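Local coordinates for hypothetical protein aq_1956 (Aquifex aeolicus, PDB 2YVT) that is of unknown function but belongs to the calcineurin-like metallophosphoesterase superfamily and so may hydrolyse phosphate esters with the help of bound metal ions, at residues L143-F148 with G200-N205; T182-E187 with A216-V221. One frame throughout, in Å; residues are numbered along the deposited sequence.

Interaction 1: residues L143-F148 with G200-N205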
loop_
_atom_site.group_PDB
_atom_site.type_symbol
_atom_site.label_atom_id
_atom_site.label_comp_id
_atom_site.label_asym_id
_atom_site.label_seq_id
_atom_site.Cartn_x
_atom_site.Cartn_y
_atom_site.Cartn_z
ATOM N N LEU A 143 -9.988 1.656 3.461
ATOM C CA LEU A 143 -10.513 1.778 4.825
ATOM C C LEU A 143 -11.714 2.709 4.767
ATOM O O LEU A 143 -11.666 3.783 4.147
ATOM C CB LEU A 143 -9.433 2.267 5.797
ATOM C CG LEU A 143 -8.116 1.475 5.725
ATOM C CD1 LEU A 143 -7.147 1.886 6.820
ATOM C CD2 LEU A 143 -8.354 -0.053 5.731
ATOM N N THR A 144 -12.801 2.243 5.369
ATOM C CA THR A 144 -14.114 2.860 5.249
ATOM C C THR A 144 -14.777 2.877 6.610
ATOM O O THR A 144 -14.283 2.278 7.567
ATOM C CB THR A 144 -15.046 2.046 4.313
ATOM O OG1 THR A 144 -15.395 0.805 4.947
ATOM C CG2 THR A 144 -14.390 1.774 2.954
ATOM N N GLU A 145 -15.928 3.533 6.690
ATOM C CA GLU A 145 -16.665 3.552 7.941
ATOM C C GLU A 145 -17.354 2.227 8.219
ATOM O O GLU A 145 -17.311 1.753 9.353
ATOM C CB GLU A 145 -17.667 4.710 7.982
ATOM C CG GLU A 145 -16.983 6.080 7.978
ATOM C CD GLU A 145 -16.044 6.301 9.164
ATOM O OE1 GLU A 145 -16.092 5.533 10.148
ATOM O OE2 GLU A 145 -15.228 7.245 9.107
ATOM N N HIS A 146 -17.961 1.625 7.195
ATOM C CA HIS A 146 -18.868 0.497 7.442
ATOM C C HIS A 146 -18.793 -0.683 6.455
ATOM O O HIS A 146 -19.566 -1.635 6.586
ATOM C CB HIS A 146 -20.321 1.000 7.581
ATOM C CG HIS A 146 -20.518 2.012 8.676
ATOM N ND1 HIS A 146 -20.921 3.309 8.436
ATOM C CD2 HIS A 146 -20.341 1.920 10.016
ATOM C CE1 HIS A 146 -20.991 3.967 9.579
ATOM N NE2 HIS A 146 -20.643 3.148 10.556
ATOM N N GLU A 147 -17.876 -0.632 5.484
ATOM C CA GLU A 147 -17.745 -1.707 4.491
ATOM C C GLU A 147 -16.675 -2.728 4.866
ATOM O O GLU A 147 -15.609 -2.361 5.347
ATOM C CB GLU A 147 -17.411 -1.138 3.117
ATOM C CG GLU A 147 -18.581 -0.570 2.356
ATOM C CD GLU A 147 -18.227 -0.344 0.909
ATOM O OE1 GLU A 147 -18.559 -1.215 0.065
ATOM O OE2 GLU A 147 -17.569 0.680 0.624
ATOM N N PHE A 148 -16.962 -4.006 4.625
ATOM C CA PHE A 148 -16.045 -5.093 4.978
ATOM C C PHE A 148 -16.140 -6.164 3.893
ATOM O O PHE A 148 -17.164 -6.855 3.775
ATOM C CB PHE A 148 -16.451 -5.670 6.347
ATOM C CG PHE A 148 -15.359 -6.410 7.091
ATOM C CD1 PHE A 148 -15.532 -6.701 8.444
ATOM C CD2 PHE A 148 -14.170 -6.804 6.472
ATOM C CE1 PHE A 148 -14.557 -7.376 9.171
ATOM C CE2 PHE A 148 -13.171 -7.484 7.198
ATOM C CZ PHE A 148 -13.368 -7.772 8.545
ATOM N N GLY A 200 -9.534 10.375 0.703
ATOM C CA GLY A 200 -9.046 9.510 1.763
ATOM C C GLY A 200 -10.139 9.147 2.754
ATOM O O GLY A 200 -11.345 9.184 2.430
ATOM N N SER A 201 -9.724 8.801 3.968
ATOM C CA SER A 201 -10.679 8.408 5.004
ATOM C C SER A 201 -10.312 8.959 6.359
ATOM O O SER A 201 -9.153 8.900 6.768
ATOM C CB SER A 201 -10.788 6.892 5.113
ATOM O OG SER A 201 -11.698 6.544 6.151
ATOM N N ALA A 202 -11.325 9.470 7.058
ATOM C CA ALA A 202 -11.189 9.897 8.446
ATOM C C ALA A 202 -10.726 8.755 9.330
ATOM O O ALA A 202 -10.189 8.980 10.411
ATOM C CB ALA A 202 -12.514 10.447 8.958
ATOM N N VAL A 203 -10.936 7.517 8.875
ATOM C CA VAL A 203 -10.466 6.364 9.636
ATOM C C VAL A 203 -8.953 6.447 9.795
ATOM O O VAL A 203 -8.408 6.139 10.855
ATOM C CB VAL A 203 -10.867 5.034 8.961
ATOM C CG1 VAL A 203 -10.182 3.865 9.645
ATOM C CG2 VAL A 203 -12.381 4.872 8.997
ATOM N N VAL A 204 -8.275 6.896 8.741
ATOM C CA VAL A 204 -6.821 6.963 8.769
ATOM C C VAL A 204 -6.342 8.135 9.642
ATOM O O VAL A 204 -5.361 8.002 10.366
ATOM C CB VAL A 204 -6.217 6.974 7.343
ATOM C CG1 VAL A 204 -4.708 6.970 7.411
ATOM C CG2 VAL A 204 -6.705 5.737 6.576
ATOM N N ASN A 205 -7.046 9.266 9.615
ATOM C CA ASN A 205 -6.702 10.339 10.567
ATOM C C ASN A 205 -6.804 9.811 11.984
ATOM O O ASN A 205 -5.979 10.126 12.841
ATOM C CB ASN A 205 -7.612 11.564 10.412
ATOM C CG ASN A 205 -7.463 12.221 9.066
ATOM O OD1 ASN A 205 -6.875 13.309 8.934
ATOM N ND2 ASN A 205 -7.975 11.565 8.052
#
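V203 and V204, in the first turn of helix 202-211, meet L143 and T144 at the end of strand 134-144 and E145 just past it. L143 leaves its strand toward the helix: its CB faces V203 CG1, and farther out CD1 lies 3.9 Å from V204 CG2, the two side chains crossing at about a right angle. The methyls of V203 divide between L143 and the T144/E145 side. CG1 is anti to the backbone N (chi1 171°), which leaves CG2 directed at the T144 carbonyl, 3.5 Å from T144 O. The E145 side chain, bent at chi2 (-60°), slides past V203 in the opposite direction, bringing OE2 to 3.7 Å from V203 CG2. The carboxylate itself is paired through OE1 with R158 NE in a salt bridge, and V203 also touches R158. S201 is the N-cap: OG accepts from V203 N (3.0 Å), capping an N-H of the first turn. The same hydroxyl lies 3.4 Å from L143 O, at best a weak hydrogen bond, and S201 CB is equally near that carbonyl. With an alanine here the hydroxyl is gone, and V203 N would probably be left without its capping acceptor and the helix start less firmly fixed. Where the strand ends, T144 OG1 accepts from E147 N in an ST motif. The helix start thus meets the strand chiefly through methyl contacts, with the polar bonds largely spent inside each segment or on third parties.

Interaction 2: residues T182-E187 with A216-V221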
loop_
_atom_site.group_PDB
_atom_site.type_symbol
_atom_site.label_atom_id
_atom_site.label_comp_id
_atom_site.label_asym_id
_atom_site.label_seq_id
_atom_site.Cartn_x
_atom_site.Cartn_y
_atom_site.Cartn_z
ATOM N N THR A 182 -4.992 3.383 2.039
ATOM C CA THR A 182 -5.879 4.532 2.179
ATOM C C THR A 182 -5.181 5.693 2.887
ATOM O O THR A 182 -4.630 5.509 3.976
ATOM C CB THR A 182 -7.143 4.139 2.948
ATOM O OG1 THR A 182 -7.765 3.042 2.290
ATOM C CG2 THR A 182 -8.128 5.297 3.012
ATOM N N PRO A 183 -5.196 6.889 2.265
ATOM C CA PRO A 183 -4.619 8.054 2.924
ATOM C C PRO A 183 -5.595 8.727 3.891
ATOM O O PRO A 183 -6.812 8.531 3.783
ATOM C CB PRO A 183 -4.324 9.002 1.754
ATOM C CG PRO A 183 -5.407 8.705 0.756
ATOM C CD PRO A 183 -5.717 7.217 0.919
ATOM N N PRO A 184 -5.063 9.525 4.823
ATOM C CA PRO A 184 -5.934 10.345 5.655
ATOM C C PRO A 184 -6.437 11.549 4.878
ATOM O O PRO A 184 -5.884 11.887 3.827
ATOM C CB PRO A 184 -4.990 10.835 6.752
ATOM C CG PRO A 184 -3.659 10.938 6.060
ATOM C CD PRO A 184 -3.637 9.753 5.125
ATOM N N ILE A 185 -7.465 12.205 5.413
ATOM C CA ILE A 185 -7.891 13.513 4.917
ATOM C C ILE A 185 -6.763 14.524 5.135
ATOM O O ILE A 185 -6.280 14.700 6.254
ATOM C CB ILE A 185 -9.173 14.007 5.645
ATOM C CG1 ILE A 185 -10.281 12.938 5.638
ATOM C CG2 ILE A 185 -9.646 15.341 5.056
ATOM C CD1 ILE A 185 -10.782 12.522 4.264
ATOM N N GLY A 186 -6.339 15.173 4.054
ATOM C CA GLY A 186 -5.273 16.160 4.121
ATOM C C GLY A 186 -5.370 17.149 2.980
ATOM O O GLY A 186 -6.160 16.970 2.050
ATOM N N GLU A 187 -4.556 18.193 3.042
ATOM C CA GLU A 187 -4.570 19.214 1.994
ATOM C C GLU A 187 -4.139 18.643 0.643
ATOM O O GLU A 187 -4.693 19.005 -0.406
ATOM C CB GLU A 187 -3.668 20.382 2.394
ATOM C CG GLU A 187 -3.722 21.564 1.435
ATOM C CD GLU A 187 -2.935 22.765 1.917
ATOM O OE1 GLU A 187 -2.367 22.720 3.029
ATOM O OE2 GLU A 187 -2.891 23.774 1.171
ATOM N N ALA A 216 3.874 8.071 7.918
ATOM C CA ALA A 216 2.881 7.234 7.263
ATOM C C ALA A 216 3.055 7.352 5.753
ATOM O O ALA A 216 3.104 8.457 5.217
ATOM C CB ALA A 216 1.465 7.630 7.686
ATOM N N ILE A 217 3.173 6.210 5.085
ATOM C CA ILE A 217 3.269 6.166 3.624
ATOM C C ILE A 217 1.926 5.652 3.113
ATOM O O ILE A 217 1.438 4.634 3.580
ATOM C CB ILE A 217 4.426 5.252 3.160
ATOM C CG1 ILE A 217 5.769 5.784 3.691
ATOM C CG2 ILE A 217 4.429 5.130 1.633
ATOM C CD1 ILE A 217 6.933 4.808 3.571
ATOM N N VAL A 218 1.313 6.381 2.185
ATOM C CA VAL A 218 -0.084 6.119 1.817
ATOM C C VAL A 218 -0.294 6.100 0.303
ATOM O O VAL A 218 0.544 6.606 -0.447
ATOM C CB VAL A 218 -1.060 7.123 2.511
ATOM C CG1 VAL A 218 -1.007 6.968 4.061
ATOM C CG2 VAL A 218 -0.746 8.558 2.096
ATOM N N GLY A 219 -1.416 5.528 -0.138
ATOM C CA GLY A 219 -1.669 5.311 -1.565
ATOM C C GLY A 219 -2.996 5.850 -2.082
ATOM O O GLY A 219 -3.337 7.016 -1.863
ATOM N N HIS A 220 -3.752 4.992 -2.769
ATOM C CA HIS A 220 -5.047 5.369 -3.349
ATOM C C HIS A 220 -4.889 6.677 -4.144
ATOM O O HIS A 220 -3.953 6.795 -4.943
ATOM C CB HIS A 220 -6.136 5.420 -2.255
ATOM C CG HIS A 220 -7.544 5.445 -2.771
ATOM N ND1 HIS A 220 -7.907 5.000 -4.026
ATOM C CD2 HIS A 220 -8.690 5.841 -2.169
ATOM C CE1 HIS A 220 -9.216 5.133 -4.176
ATOM N NE2 HIS A 220 -9.715 5.633 -3.059
ATOM N N VAL A 221 -5.759 7.657 -3.907
ATOM C CA VAL A 221 -5.685 8.939 -4.597
ATOM C C VAL A 221 -4.965 9.967 -3.733
ATOM O O VAL A 221 -5.260 10.106 -2.538
ATOM C CB VAL A 221 -7.106 9.449 -4.964
ATOM C CG1 VAL A 221 -7.071 10.916 -5.414
ATOM C CG2 VAL A 221 -7.711 8.561 -6.035
#
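This is a buried, apolar contact without a hydrogen bond between its segments, in which the extended Pro-Pro segment after strand 175-180 lies across the C-terminal end of the neighbouring parallel strand 215-218. P183 and V218 carry the largest shares. P183 CB rests 3.6 Å from V218 CG2, a methyl placed between the backbone N and carbonyl carbon of V218 (chi1 -63°), while V218 CG1 is turned to the T182 carbonyl and to P184, whose CD it meets at 4.0 Å. The far edge of the P183 ring reaches the loop after the strand: CG lies 3.6 Å from V221 O, and CD, oblique to the imidazole, is 3.7 Å from H220 CB. In the calcineurin-like fold, loops at the C-terminal ends of the central strands carry the metal-binding residues; the pair G219-H220 matches the Gly-His that opens the superfamily's Gly-His-x-His motif, which probably places it at the site of the usual metal centre, though no metal is modelled here. The H220 imidazole meets the ring of Y181 at about 35° between planes. Strand 231-235, next in the sheet, brings V233 against P184 and V218, and G219 O accepts a hydrogen bond from N235 ND2.

The two contacts share an element at one remove: helix 202-211 is followed in the chain by strand 215-218, and their segments alternate along the chain. Interaction 2 is the more deeply buried, centred about 10 Å from the chain centre against about 15 Å for interaction 1, which is only partly buried and has a charged rim where interaction 2 is proline and valine throughout its middle. The pair are tied directly: T182 OG1 lies 2.9 Å from L143 N and S201 N is 2.9 Å from P183 O, both probable hydrogen bonds, while V204 packs on the T182 carbonyl. The 182-187 loop therefore bridges the sheet and the helix start.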